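SmhA (Serratia marcescens, PDB 7A27) forms one component of the tripartite alpha-pore-forming toxin Smh, which probably perforates target membranes, and binds calcium. Local coordinates at residues Q24-Q29 with A354-N359; A16-I21 with G78-A83; S234-I239 with N360-V365; Q132-R137 with L293-M298. One frame throughout, in Å; residues are numbered along the deposited sequence.

Overall arrangement
Contacts 1, 2 and 4 join helices of a long bundle; contact 3 joins a strand end to the C-terminal tail. Contacts 1 and 2 are buried and share helix 14-37; they meet where Y356 OH is hydrogen-bonded to Y80 OH, and both rest on aromatic rings, though contact 1 adds a hydrogen bond from a glutamine side-chain amide to a backbone carbonyl in a helix's last turn. Contacts 3 and 4 are both partly buried. The leucine-methionine end of contact 4 touches contact 2 through M298 and I21, while its other end carries a salt bridge. Contact 3, farthest from the chain centre, is held by apolar side-chain contacts, with no hydrogen bond between its segments; Q29 brushing N360 joins it to contact 1.

Contact 1: Q24-Q29 with A354-N359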
loop_
_atom_site.group_PDB
_atom_site.type_symbol
_atom_site.label_atom_id
_atom_site.label_comp_id
_atom_site.label_asym_id
_atom_site.label_seq_id
_atom_site.Cartn_x
_atom_site.Cartn_y
_atom_site.Cartn_z
ATOM N N GLN A 24 3.342 0.077 -0.256
ATOM C CA GLN A 24 2.523 -0.128 0.964
ATOM C C GLN A 24 1.079 -0.399 0.562
ATOM O O GLN A 24 0.505 -1.329 1.114
ATOM C CB GLN A 24 2.665 1.067 1.911
ATOM C CG GLN A 24 4.102 1.387 2.317
ATOM C CD GLN A 24 4.814 0.329 3.130
ATOM O OE1 GLN A 24 4.250 -0.678 3.564
ATOM N NE2 GLN A 24 6.095 0.556 3.361
ATOM N N ALA A 25 0.511 0.364 -0.365
ATOM C CA ALA A 25 -0.893 0.206 -0.820
ATOM C C ALA A 25 -1.103 -1.199 -1.373
ATOM O O ALA A 25 -2.126 -1.781 -1.032
ATOM C CB ALA A 25 -1.271 1.244 -1.856
ATOM N N LEU A 26 -0.195 -1.726 -2.202
ATOM C CA LEU A 26 -0.320 -3.090 -2.776
ATOM C C LEU A 26 -0.315 -4.108 -1.641
ATOM O O LEU A 26 -1.140 -5.014 -1.662
ATOM C CB LEU A 26 0.831 -3.383 -3.741
ATOM C CG LEU A 26 0.778 -2.673 -5.082
ATOM C CD1 LEU A 26 2.096 -2.836 -5.816
ATOM C CD2 LEU A 26 -0.360 -3.180 -5.931
ATOM N N LEU A 27 0.626 -3.986 -0.716
ATOM C CA LEU A 27 0.724 -4.899 0.443
ATOM C C LEU A 27 -0.573 -4.775 1.259
ATOM O O LEU A 27 -1.135 -5.804 1.616
ATOM C CB LEU A 27 1.972 -4.571 1.270
ATOM C CG LEU A 27 2.211 -5.488 2.458
ATOM C CD1 LEU A 27 2.251 -6.928 2.034
ATOM C CD2 LEU A 27 3.506 -5.160 3.156
ATOM N N ASN A 28 -1.078 -3.567 1.481
ATOM C CA ASN A 28 -2.290 -3.336 2.307
ATOM C C ASN A 28 -3.501 -3.944 1.585
ATOM O O ASN A 28 -4.483 -4.298 2.252
ATOM C CB ASN A 28 -2.502 -1.854 2.615
ATOM C CG ASN A 28 -3.270 -1.629 3.906
ATOM O OD1 ASN A 28 -3.321 -2.506 4.772
ATOM N ND2 ASN A 28 -3.852 -0.447 4.050
ATOM N N GLN A 29 -3.431 -4.059 0.266
ATOM C CA GLN A 29 -4.482 -4.686 -0.576
ATOM C C GLN A 29 -4.533 -6.168 -0.172
ATOM O O GLN A 29 -5.658 -6.687 0.034
ATOM C CB GLN A 29 -4.131 -4.431 -2.050
ATOM C CG GLN A 29 -5.220 -4.728 -3.055
ATOM C CD GLN A 29 -4.827 -4.348 -4.471
ATOM O OE1 GLN A 29 -3.672 -4.096 -4.780
ATOM N NE2 GLN A 29 -5.800 -4.306 -5.372
ATOM N N ALA A 354 -1.539 -2.021 -13.457
ATOM C CA ALA A 354 -1.653 -3.456 -13.801
ATOM C C ALA A 354 -1.543 -4.272 -12.508
ATOM O O ALA A 354 -2.302 -5.234 -12.354
ATOM C CB ALA A 354 -0.608 -3.861 -14.807
ATOM N N ASN A 355 -0.651 -3.871 -11.607
ATOM C CA ASN A 355 -0.434 -4.546 -10.304
ATOM C C ASN A 355 -1.671 -4.366 -9.417
ATOM O O ASN A 355 -2.122 -5.365 -8.847
ATOM C CB ASN A 355 0.848 -4.069 -9.616
ATOM C CG ASN A 355 2.099 -4.807 -10.059
ATOM O OD1 ASN A 355 2.041 -5.969 -10.446
ATOM N ND2 ASN A 355 3.244 -4.156 -9.936
ATOM N N TYR A 356 -2.219 -3.150 -9.304
ATOM C CA TYR A 356 -3.429 -2.897 -8.474
ATOM C C TYR A 356 -4.587 -3.730 -9.014
ATOM O O TYR A 356 -5.442 -4.117 -8.208
ATOM C CB TYR A 356 -3.824 -1.421 -8.450
ATOM C CG TYR A 356 -3.006 -0.528 -7.547
ATOM C CD1 TYR A 356 -3.068 -0.658 -6.170
ATOM C CD2 TYR A 356 -2.234 0.497 -8.058
ATOM C CE1 TYR A 356 -2.341 0.170 -5.326
ATOM C CE2 TYR A 356 -1.495 1.313 -7.235
ATOM C CZ TYR A 356 -1.551 1.169 -5.864
ATOM O OH TYR A 356 -0.816 2.026 -5.093
ATOM N N ALA A 357 -4.626 -3.988 -10.324
ATOM C CA ALA A 357 -5.687 -4.805 -10.957
ATOM C C ALA A 357 -5.468 -6.274 -10.592
ATOM O O ALA A 357 -6.415 -6.888 -10.078
ATOM C CB ALA A 357 -5.716 -4.609 -12.453
ATOM N N GLY A 358 -4.254 -6.790 -10.818
ATOM C CA GLY A 358 -3.879 -8.208 -10.636
ATOM C C GLY A 358 -3.878 -8.629 -9.182
ATOM O O GLY A 358 -4.372 -9.742 -8.879
ATOM N N ASN A 359 -3.393 -7.746 -8.308
ATOM C CA ASN A 359 -3.244 -7.997 -6.852
ATOM C C ASN A 359 -4.583 -7.840 -6.122
ATOM O O ASN A 359 -4.539 -7.817 -4.871
ATOM C CB ASN A 359 -2.192 -7.071 -6.237
ATOM C CG ASN A 359 -1.743 -7.502 -4.856
ATOM O OD1 ASN A 359 -1.607 -8.695 -4.586
ATOM N ND2 ASN A 359 -1.513 -6.537 -3.979
#
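L26 and Y356 form the dense part of this contact. The CD2 methyl of L26 lies over one face of the tyrosine ring, 4.1 Å from its centroid and shifted toward the rim, a CH-pi contact, and the two side chains cross at about a right angle. A25 comes at the ring edge instead, its CB 3.4 Å from Y356 OH; that hydroxyl is hydrogen-bonded to Y80 OH.

Farther along, polar groups take over. Q29 has CG anti to its backbone N (chi1 -167°) and runs out extended, so that NE2 reaches Y356 O at 2.9 Å, nearly straight (163°) and on a carbonyl lone pair. Its OE1 receives a weak bond from N359 ND2 at 3.4 Å, the two amide planes standing 80° apart. Q29 thus holds the last turn of helix 325-358 just where N359 leaves helical geometry. N359 belongs to a calcium site seen in this protein, although no calcium is bound to this chain. By contrast, A357 points away from helix 14-37, and it and G358 are exposed to solvent.

The two helix segments run almost parallel, with their axes 10.3 Å apart; helix 48-96 flanks A25 and Y356, while helix 160-188 packs on L26 through F188.

Contact 2: A16-I21 with G78-A83; sequences AMHISI and GLYTKA
H18 O and Y80 OH lie 3.2 Å apart, and S22 OG hydrogen-bonds both, so the serine hydroxyl ties the end of the tyrosine to the backbone of helix 14-37. I21 closes in on the same tyrosine hydroxyl with its CG2 methyl, 3.5 Å from Y80 OH, which also has Y356 of helix 325-358 as a partner.

Next to this polar end lies a T-shaped (edge-to-face) stack. The imidazole of H18 turns its edge to the Y80 ring, with CD2 standing 3.7 Å above the ring plane and over its centre. The ring centroids are 4.9 Å apart and the planes meet at 73°. H18 takes chi1 -84°, with CG beside its own backbone N, which sends the imidazole across toward the other helix, while ND1 turns back to hydrogen-bond L14 O of its own helix; this should fix the rotation of the ring. Beyond the stack A83 CB only grazes the imidazole, 4.4 Å from H18 CE1.

The rings bridge a wide gap: the helix segments run antiparallel at 158°, with axes 12.1 Å apart. Helix 325-358 packs beside them, I349 and A352 on Y80 and F345 on both H18 and A83, while L301 of helix 301-321 touches H18, I21 and L79.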
loop_
_atom_site.group_PDB
_atom_site.type_symbol
_atom_site.label_atom_id
_atom_site.label_comp_id
_atom_site.label_asym_id
_atom_site.label_seq_id
_atom_site.Cartn_x
_atom_site.Cartn_y
_atom_site.Cartn_z
ATOM N N ALA A 16 9.509 8.088 -8.032
ATOM C CA ALA A 16 9.911 7.398 -6.789
ATOM C C ALA A 16 8.771 7.479 -5.764
ATOM O O ALA A 16 8.460 6.482 -5.112
ATOM C CB ALA A 16 11.176 8.013 -6.255
ATOM N N MET A 17 8.170 8.649 -5.620
ATOM C CA MET A 17 7.099 8.902 -4.636
ATOM C C MET A 17 5.930 7.958 -4.909
ATOM O O MET A 17 5.403 7.439 -3.932
ATOM C CB MET A 17 6.640 10.360 -4.679
ATOM C CG MET A 17 5.816 10.764 -3.476
ATOM S SD MET A 17 6.132 12.438 -3.036
ATOM C CE MET A 17 7.738 12.230 -2.260
ATOM N N HIS A 18 5.562 7.721 -6.174
ATOM C CA HIS A 18 4.454 6.804 -6.561
ATOM C C HIS A 18 4.870 5.360 -6.259
ATOM O O HIS A 18 4.026 4.601 -5.755
ATOM C CB HIS A 18 4.025 6.993 -8.023
ATOM C CG HIS A 18 3.042 8.095 -8.264
ATOM N ND1 HIS A 18 3.420 9.368 -8.576
ATOM C CD2 HIS A 18 1.689 8.116 -8.252
ATOM C CE1 HIS A 18 2.340 10.118 -8.750
ATOM N NE2 HIS A 18 1.265 9.376 -8.585
ATOM N N ILE A 19 6.119 4.998 -6.531
ATOM C CA ILE A 19 6.668 3.644 -6.230
ATOM C C ILE A 19 6.603 3.392 -4.708
ATOM O O ILE A 19 6.148 2.316 -4.315
ATOM C CB ILE A 19 8.084 3.508 -6.834
ATOM C CG1 ILE A 19 8.016 3.514 -8.367
ATOM C CG2 ILE A 19 8.804 2.285 -6.295
ATOM C CD1 ILE A 19 9.357 3.525 -9.063
ATOM N N SER A 20 6.989 4.353 -3.863
ATOM C CA SER A 20 6.972 4.159 -2.394
ATOM C C SER A 20 5.518 4.039 -1.919
ATOM O O SER A 20 5.304 3.373 -0.875
ATOM C CB SER A 20 7.738 5.219 -1.632
ATOM O OG SER A 20 6.988 6.421 -1.528
ATOM N N ILE A 21 4.549 4.620 -2.647
ATOM C CA ILE A 21 3.098 4.496 -2.310
ATOM C C ILE A 21 2.649 3.097 -2.713
ATOM O O ILE A 21 2.082 2.402 -1.850
ATOM C CB ILE A 21 2.230 5.580 -2.966
ATOM C CG1 ILE A 21 2.537 6.957 -2.366
ATOM C CG2 ILE A 21 0.752 5.224 -2.821
ATOM C CD1 ILE A 21 1.920 8.127 -3.113
ATOM N N GLY A 78 -7.042 6.444 -9.606
ATOM C CA GLY A 78 -7.439 7.759 -10.137
ATOM C C GLY A 78 -6.269 8.727 -10.177
ATOM O O GLY A 78 -6.070 9.342 -11.224
ATOM N N LEU A 79 -5.516 8.848 -9.084
ATOM C CA LEU A 79 -4.348 9.771 -8.978
ATOM C C LEU A 79 -3.229 9.322 -9.919
ATOM O O LEU A 79 -2.497 10.205 -10.419
ATOM C CB LEU A 79 -3.794 9.811 -7.558
ATOM C CG LEU A 79 -4.670 10.487 -6.515
ATOM C CD1 LEU A 79 -3.982 10.446 -5.154
ATOM C CD2 LEU A 79 -5.053 11.912 -6.910
ATOM N N TYR A 80 -3.039 8.011 -10.077
ATOM C CA TYR A 80 -1.985 7.471 -10.958
ATOM C C TYR A 80 -2.329 7.859 -12.406
ATOM O O TYR A 80 -1.443 8.352 -13.119
ATOM C CB TYR A 80 -1.820 5.959 -10.766
ATOM C CG TYR A 80 -1.074 5.493 -9.536
ATOM C CD1 TYR A 80 -1.615 5.627 -8.270
ATOM C CD2 TYR A 80 0.152 4.845 -9.638
ATOM C CE1 TYR A 80 -0.946 5.184 -7.137
ATOM C CE2 TYR A 80 0.821 4.372 -8.516
ATOM C CZ TYR A 80 0.267 4.541 -7.259
ATOM O OH TYR A 80 0.903 4.086 -6.138
ATOM N N THR A 81 -3.589 7.671 -12.812
ATOM C CA THR A 81 -4.076 7.984 -14.180
ATOM C C THR A 81 -3.750 9.453 -14.490
ATOM O O THR A 81 -3.269 9.749 -15.618
ATOM C CB THR A 81 -5.568 7.656 -14.335
ATOM O OG1 THR A 81 -5.753 6.304 -13.905
ATOM C CG2 THR A 81 -6.073 7.818 -15.756
ATOM N N LYS A 82 -3.953 10.334 -13.507
ATOM C CA LYS A 82 -3.698 11.788 -13.649
ATOM C C LYS A 82 -2.235 12.002 -14.072
ATOM O O LYS A 82 -2.002 12.834 -14.966
ATOM C CB LYS A 82 -4.156 12.497 -12.369
ATOM C CG LYS A 82 -5.669 12.685 -12.301
ATOM C CD LYS A 82 -6.200 13.016 -10.913
ATOM C CE LYS A 82 -7.506 13.778 -10.880
ATOM N NZ LYS A 82 -8.489 13.315 -11.889
ATOM N N ALA A 83 -1.299 11.235 -13.510
ATOM C CA ALA A 83 0.128 11.292 -13.878
ATOM C C ALA A 83 0.312 10.871 -15.345
ATOM O O ALA A 83 0.999 11.596 -16.066
ATOM C CB ALA A 83 0.946 10.455 -12.930
#

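Contact 3: S234-I239 with N360-V365; sequences SGIQAI and NILPEV
I236, near the end of strand 230-237, touches L362 of the C-terminal tail. This strand pairs antiparallel with 198-206, a two-stranded element that probably corresponds to the beta-tongue of ClyA-family toxins. The I236 CD1 methyl meets L362 CD2 at 3.9 Å, the side chains crossing at about a right angle, and L197 packs against both.

Q237 is next and turns its CB toward the tail, 3.6 Å from V365 CG2. Its chain bends at chi2 (82°), carrying the amide off to a hydrogen bond between OE1 and S200 OG on the partner strand, so only the hydrocarbon root of this glutamine serves the tail. A238 contributes little beyond its carbonyl, with O 4.3 Å from V365 CG1.

At I239 the chain has left the strand. No hydrogen bond joins the two segments; instead the tail is tied to the other strand, through a backbone bond between V365 and Q199 and through L362 O to Q199 NE2. Toward 234-239 the tail offers side-chain carbons of L362, P363 and V365. The contact finishes with the exposed I239, whose CD1 methyl reaches both P363 CG at 4.1 Å and V365 CG1 at 4.0 Å.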
loop_
_atom_site.group_PDB
_atom_site.type_symbol
_atom_site.label_atom_id
_atom_site.label_comp_id
_atom_site.label_asym_id
_atom_site.label_seq_id
_atom_site.Cartn_x
_atom_site.Cartn_y
_atom_site.Cartn_z
ATOM N N SER A 234 -5.712 -18.198 8.800
ATOM C CA SER A 234 -5.199 -17.939 7.434
ATOM C C SER A 234 -3.958 -17.053 7.563
ATOM O O SER A 234 -3.937 -16.166 8.452
ATOM C CB SER A 234 -6.264 -17.320 6.547
ATOM O OG SER A 234 -7.442 -18.134 6.491
ATOM N N GLY A 235 -2.942 -17.315 6.747
ATOM C CA GLY A 235 -1.704 -16.524 6.732
ATOM C C GLY A 235 -1.233 -16.304 5.312
ATOM O O GLY A 235 -1.515 -17.189 4.455
ATOM N N ILE A 236 -0.561 -15.172 5.066
ATOM C CA ILE A 236 0.048 -14.838 3.742
ATOM C C ILE A 236 1.100 -15.906 3.444
ATOM O O ILE A 236 1.686 -16.434 4.420
ATOM C CB ILE A 236 0.702 -13.442 3.722
ATOM C CG1 ILE A 236 -0.271 -12.318 4.090
ATOM C CG2 ILE A 236 1.361 -13.186 2.377
ATOM C CD1 ILE A 236 -1.427 -12.160 3.147
ATOM N N GLN A 237 1.336 -16.203 2.162
ATOM C CA GLN A 237 2.377 -17.154 1.713
ATOM C C GLN A 237 2.997 -16.606 0.428
ATOM O O GLN A 237 2.354 -15.804 -0.252
ATOM C CB GLN A 237 1.772 -18.523 1.456
ATOM C CG GLN A 237 2.647 -19.652 1.985
ATOM C CD GLN A 237 2.485 -19.911 3.465
ATOM O OE1 GLN A 237 1.381 -19.907 4.027
ATOM N NE2 GLN A 237 3.586 -20.361 4.052
ATOM N N ALA A 238 4.231 -16.985 0.130
ATOM C CA ALA A 238 4.879 -16.603 -1.137
ATOM C C ALA A 238 4.255 -17.492 -2.207
ATOM O O ALA A 238 3.800 -18.602 -1.839
ATOM C CB ALA A 238 6.372 -16.783 -1.042
ATOM N N ILE A 239 4.221 -17.039 -3.459
ATOM C CA ILE A 239 3.665 -17.847 -4.581
ATOM C C ILE A 239 4.549 -19.063 -4.876
ATOM O O ILE A 239 3.953 -20.137 -5.070
ATOM C CB ILE A 239 3.385 -16.961 -5.801
ATOM C CG1 ILE A 239 2.234 -16.017 -5.467
ATOM C CG2 ILE A 239 3.074 -17.759 -7.056
ATOM C CD1 ILE A 239 0.902 -16.691 -5.199
ATOM N N ASN A 360 -5.717 -7.782 -6.841
ATOM C CA ASN A 360 -7.059 -7.645 -6.220
ATOM C C ASN A 360 -7.484 -8.984 -5.614
ATOM O O ASN A 360 -8.381 -8.977 -4.762
ATOM C CB ASN A 360 -8.149 -7.172 -7.180
ATOM C CG ASN A 360 -9.433 -6.845 -6.437
ATOM O OD1 ASN A 360 -9.432 -6.081 -5.466
ATOM N ND2 ASN A 360 -10.540 -7.418 -6.862
ATOM N N ILE A 361 -6.873 -10.082 -6.055
ATOM C CA ILE A 361 -7.187 -11.460 -5.578
ATOM C C ILE A 361 -5.950 -12.030 -4.869
ATOM O O ILE A 361 -4.833 -11.788 -5.344
ATOM C CB ILE A 361 -7.703 -12.352 -6.733
ATOM C CG1 ILE A 361 -8.127 -13.738 -6.227
ATOM C CG2 ILE A 361 -6.684 -12.446 -7.857
ATOM C CD1 ILE A 361 -9.207 -13.742 -5.135
ATOM N N LEU A 362 -6.153 -12.730 -3.746
ATOM C CA LEU A 362 -5.101 -13.377 -2.910
ATOM C C LEU A 362 -5.281 -14.884 -3.039
ATOM O O LEU A 362 -5.933 -15.516 -2.208
ATOM C CB LEU A 362 -5.269 -12.919 -1.458
ATOM C CG LEU A 362 -4.156 -13.304 -0.485
ATOM C CD1 LEU A 362 -2.867 -12.582 -0.853
ATOM C CD2 LEU A 362 -4.560 -12.978 0.958
ATOM N N PRO A 363 -4.701 -15.504 -4.094
ATOM C CA PRO A 363 -4.932 -16.924 -4.380
ATOM C C PRO A 363 -4.502 -17.922 -3.299
ATOM O O PRO A 363 -3.629 -17.608 -2.569
ATOM C CB PRO A 363 -4.092 -17.146 -5.648
ATOM C CG PRO A 363 -3.072 -16.032 -5.654
ATOM C CD PRO A 363 -3.819 -14.854 -5.083
ATOM N N GLU A 364 -5.118 -19.106 -3.256
ATOM C CA GLU A 364 -4.723 -20.230 -2.358
ATOM C C GLU A 364 -3.398 -20.824 -2.872
ATOM O O GLU A 364 -3.160 -20.760 -4.099
ATOM C CB GLU A 364 -5.774 -21.344 -2.339
ATOM C CG GLU A 364 -7.162 -20.908 -1.876
ATOM C CD GLU A 364 -7.315 -20.639 -0.390
ATOM O OE1 GLU A 364 -6.530 -21.219 0.416
ATOM O OE2 GLU A 364 -8.238 -19.866 -0.030
ATOM N N VAL A 365 -2.557 -21.376 -1.989
ATOM C CA VAL A 365 -1.302 -22.081 -2.419
ATOM C C VAL A 365 -1.230 -23.443 -1.728
ATOM O O VAL A 365 -1.630 -23.528 -0.578
ATOM C CB VAL A 365 -0.019 -21.251 -2.250
ATOM C CG1 VAL A 365 0.030 -20.137 -3.283
ATOM C CG2 VAL A 365 0.101 -20.715 -0.846
#

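Contact 4: Q132-R137 with L293-M298; sequences QLQAKR and LTEQRM
R137 and E295 cross at about a right angle, and their flat ends are strongly turned against each other, guanidinium and carboxylate planes 64° apart. R137 NH1 makes the salt bridge to E295 OE1 at 2.9 Å. The carboxylate lies at the edge of the guanidinium, near its plane, but the nitrogen approaches OE1 from 48° above the carboxylate plane, so this is a single-pronged bond and not a flat two-fold pairing. R137 reaches it fully extended from CG to NE, and its NE bonds E141 in a second salt bridge, which holds the guanidinium from its own helix.

E295 instead bends at chi2 (-88°), which sets its carboxylate between Q134 and R137 of the other helix. Its OE2 rests 3.8 Å from Q134 CG and takes a weak hydrogen bond from H130. Q296 NE2 comes obliquely to the same R137 NH1, at 3.7 Å.

The inner end is apolar: L133 CD1 packs on M298 CG at 3.6 Å, again crossing at about a right angle. Helices 104-155 and 272-299 run antiparallel here with axes 9.4 Å apart; helix 48-96 packs on the leucine and methionine, with T72 against L133 and L76 against M298, while I21 of helix 14-37 also touches M298.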
loop_
_atom_site.group_PDB
_atom_site.type_symbol
_atom_site.label_atom_id
_atom_site.label_comp_id
_atom_site.label_asym_id
_atom_site.label_seq_id
_atom_site.Cartn_x
_atom_site.Cartn_y
_atom_site.Cartn_z
ATOM N N GLN A 132 -8.902 11.811 3.171
ATOM C CA GLN A 132 -9.742 10.612 3.447
ATOM C C GLN A 132 -8.894 9.560 4.186
ATOM O O GLN A 132 -9.393 8.971 5.151
ATOM C CB GLN A 132 -10.361 10.032 2.176
ATOM C CG GLN A 132 -11.672 10.675 1.771
ATOM C CD GLN A 132 -12.228 10.057 0.506
ATOM O OE1 GLN A 132 -11.805 8.985 0.061
ATOM N NE2 GLN A 132 -13.227 10.714 -0.076
ATOM N N LEU A 133 -7.660 9.320 3.751
ATOM C CA LEU A 133 -6.751 8.334 4.387
ATOM C C LEU A 133 -6.482 8.747 5.839
ATOM O O LEU A 133 -6.482 7.876 6.719
ATOM C CB LEU A 133 -5.454 8.256 3.571
ATOM C CG LEU A 133 -5.551 7.475 2.267
ATOM C CD1 LEU A 133 -4.289 7.629 1.449
ATOM C CD2 LEU A 133 -5.797 6.008 2.564
ATOM N N GLN A 134 -6.269 10.039 6.067
ATOM C CA GLN A 134 -5.976 10.631 7.398
ATOM C C GLN A 134 -7.174 10.389 8.329
ATOM O O GLN A 134 -6.951 10.017 9.493
ATOM C CB GLN A 134 -5.665 12.117 7.216
ATOM C CG GLN A 134 -4.947 12.753 8.391
ATOM C CD GLN A 134 -4.660 14.205 8.107
ATOM O OE1 GLN A 134 -3.565 14.561 7.678
ATOM N NE2 GLN A 134 -5.676 15.043 8.259
ATOM N N ALA A 135 -8.397 10.569 7.818
ATOM C CA ALA A 135 -9.665 10.362 8.553
ATOM C C ALA A 135 -9.781 8.896 8.993
ATOM O O ALA A 135 -10.089 8.647 10.168
ATOM C CB ALA A 135 -10.830 10.765 7.693
ATOM N N LYS A 136 -9.559 7.957 8.079
ATOM C CA LYS A 136 -9.611 6.515 8.389
ATOM C C LYS A 136 -8.550 6.206 9.441
ATOM O O LYS A 136 -8.879 5.532 10.428
ATOM C CB LYS A 136 -9.401 5.658 7.136
ATOM C CG LYS A 136 -10.611 5.496 6.231
ATOM C CD LYS A 136 -11.763 4.805 6.977
ATOM C CE LYS A 136 -12.888 4.268 6.111
ATOM N NZ LYS A 136 -13.629 5.310 5.359
ATOM N N ARG A 137 -7.319 6.670 9.253
ATOM C CA ARG A 137 -6.236 6.397 10.226
ATOM C C ARG A 137 -6.728 6.759 11.636
ATOM O O ARG A 137 -6.610 5.915 12.542
ATOM C CB ARG A 137 -4.975 7.183 9.867
ATOM C CG ARG A 137 -3.871 7.061 10.900
ATOM C CD ARG A 137 -2.692 7.955 10.591
ATOM N NE ARG A 137 -1.774 7.961 11.724
ATOM C CZ ARG A 137 -0.594 8.557 11.735
ATOM N NH1 ARG A 137 -0.156 9.180 10.651
ATOM N NH2 ARG A 137 0.153 8.510 12.823
ATOM N N LEU A 293 1.331 3.646 7.074
ATOM C CA LEU A 293 2.477 3.912 6.165
ATOM C C LEU A 293 1.935 4.419 4.829
ATOM O O LEU A 293 2.581 5.293 4.232
ATOM C CB LEU A 293 3.345 2.666 5.976
ATOM C CG LEU A 293 4.221 2.279 7.165
ATOM C CD1 LEU A 293 5.153 1.138 6.771
ATOM C CD2 LEU A 293 5.048 3.444 7.673
ATOM N N THR A 294 0.769 3.925 4.395
ATOM C CA THR A 294 0.137 4.359 3.123
ATOM C C THR A 294 -0.197 5.842 3.288
ATOM O O THR A 294 0.286 6.614 2.480
ATOM C CB THR A 294 -1.021 3.436 2.738
ATOM O OG1 THR A 294 -0.487 2.117 2.596
ATOM C CG2 THR A 294 -1.704 3.836 1.449
ATOM N N GLU A 295 -0.884 6.215 4.373
ATOM C CA GLU A 295 -1.259 7.612 4.696
ATOM C C GLU A 295 -0.014 8.498 4.693
ATOM O O GLU A 295 -0.105 9.587 4.125
ATOM C CB GLU A 295 -1.937 7.667 6.063
ATOM C CG GLU A 295 -2.467 9.044 6.451
ATOM C CD GLU A 295 -1.507 9.986 7.162
ATOM O OE1 GLU A 295 -0.547 9.509 7.768
ATOM O OE2 GLU A 295 -1.737 11.206 7.124
ATOM N N GLN A 296 1.096 8.049 5.295
ATOM C CA GLN A 296 2.336 8.855 5.464
ATOM C C GLN A 296 3.032 9.098 4.116
ATOM O O GLN A 296 3.510 10.228 3.909
ATOM C CB GLN A 296 3.282 8.222 6.482
ATOM C CG GLN A 296 2.900 8.532 7.924
ATOM C CD GLN A 296 3.607 7.674 8.949
ATOM O OE1 GLN A 296 4.423 6.812 8.626
ATOM N NE2 GLN A 296 3.281 7.887 10.212
ATOM N N ARG A 297 3.108 8.104 3.234
ATOM C CA ARG A 297 3.763 8.274 1.905
ATOM C C ARG A 297 2.900 9.189 1.040
ATOM O O ARG A 297 3.469 9.964 0.273
ATOM C CB ARG A 297 3.966 6.946 1.179
ATOM C CG ARG A 297 4.796 5.942 1.957
ATOM C CD ARG A 297 6.227 6.362 2.248
ATOM N NE ARG A 297 6.703 5.559 3.387
ATOM C CZ ARG A 297 7.008 4.247 3.341
ATOM N NH1 ARG A 297 6.886 3.545 2.207
ATOM N NH2 ARG A 297 7.425 3.659 4.452
ATOM N N MET A 298 1.579 9.105 1.201
ATOM C CA MET A 298 0.568 9.887 0.449
ATOM C C MET A 298 0.590 11.346 0.914
ATOM O O MET A 298 0.243 12.213 0.105
ATOM C CB MET A 298 -0.811 9.297 0.712
ATOM C CG MET A 298 -1.918 9.878 -0.143
ATOM S SD MET A 298 -1.799 9.703 -1.920
ATOM C CE MET A 298 -1.116 8.060 -1.930
#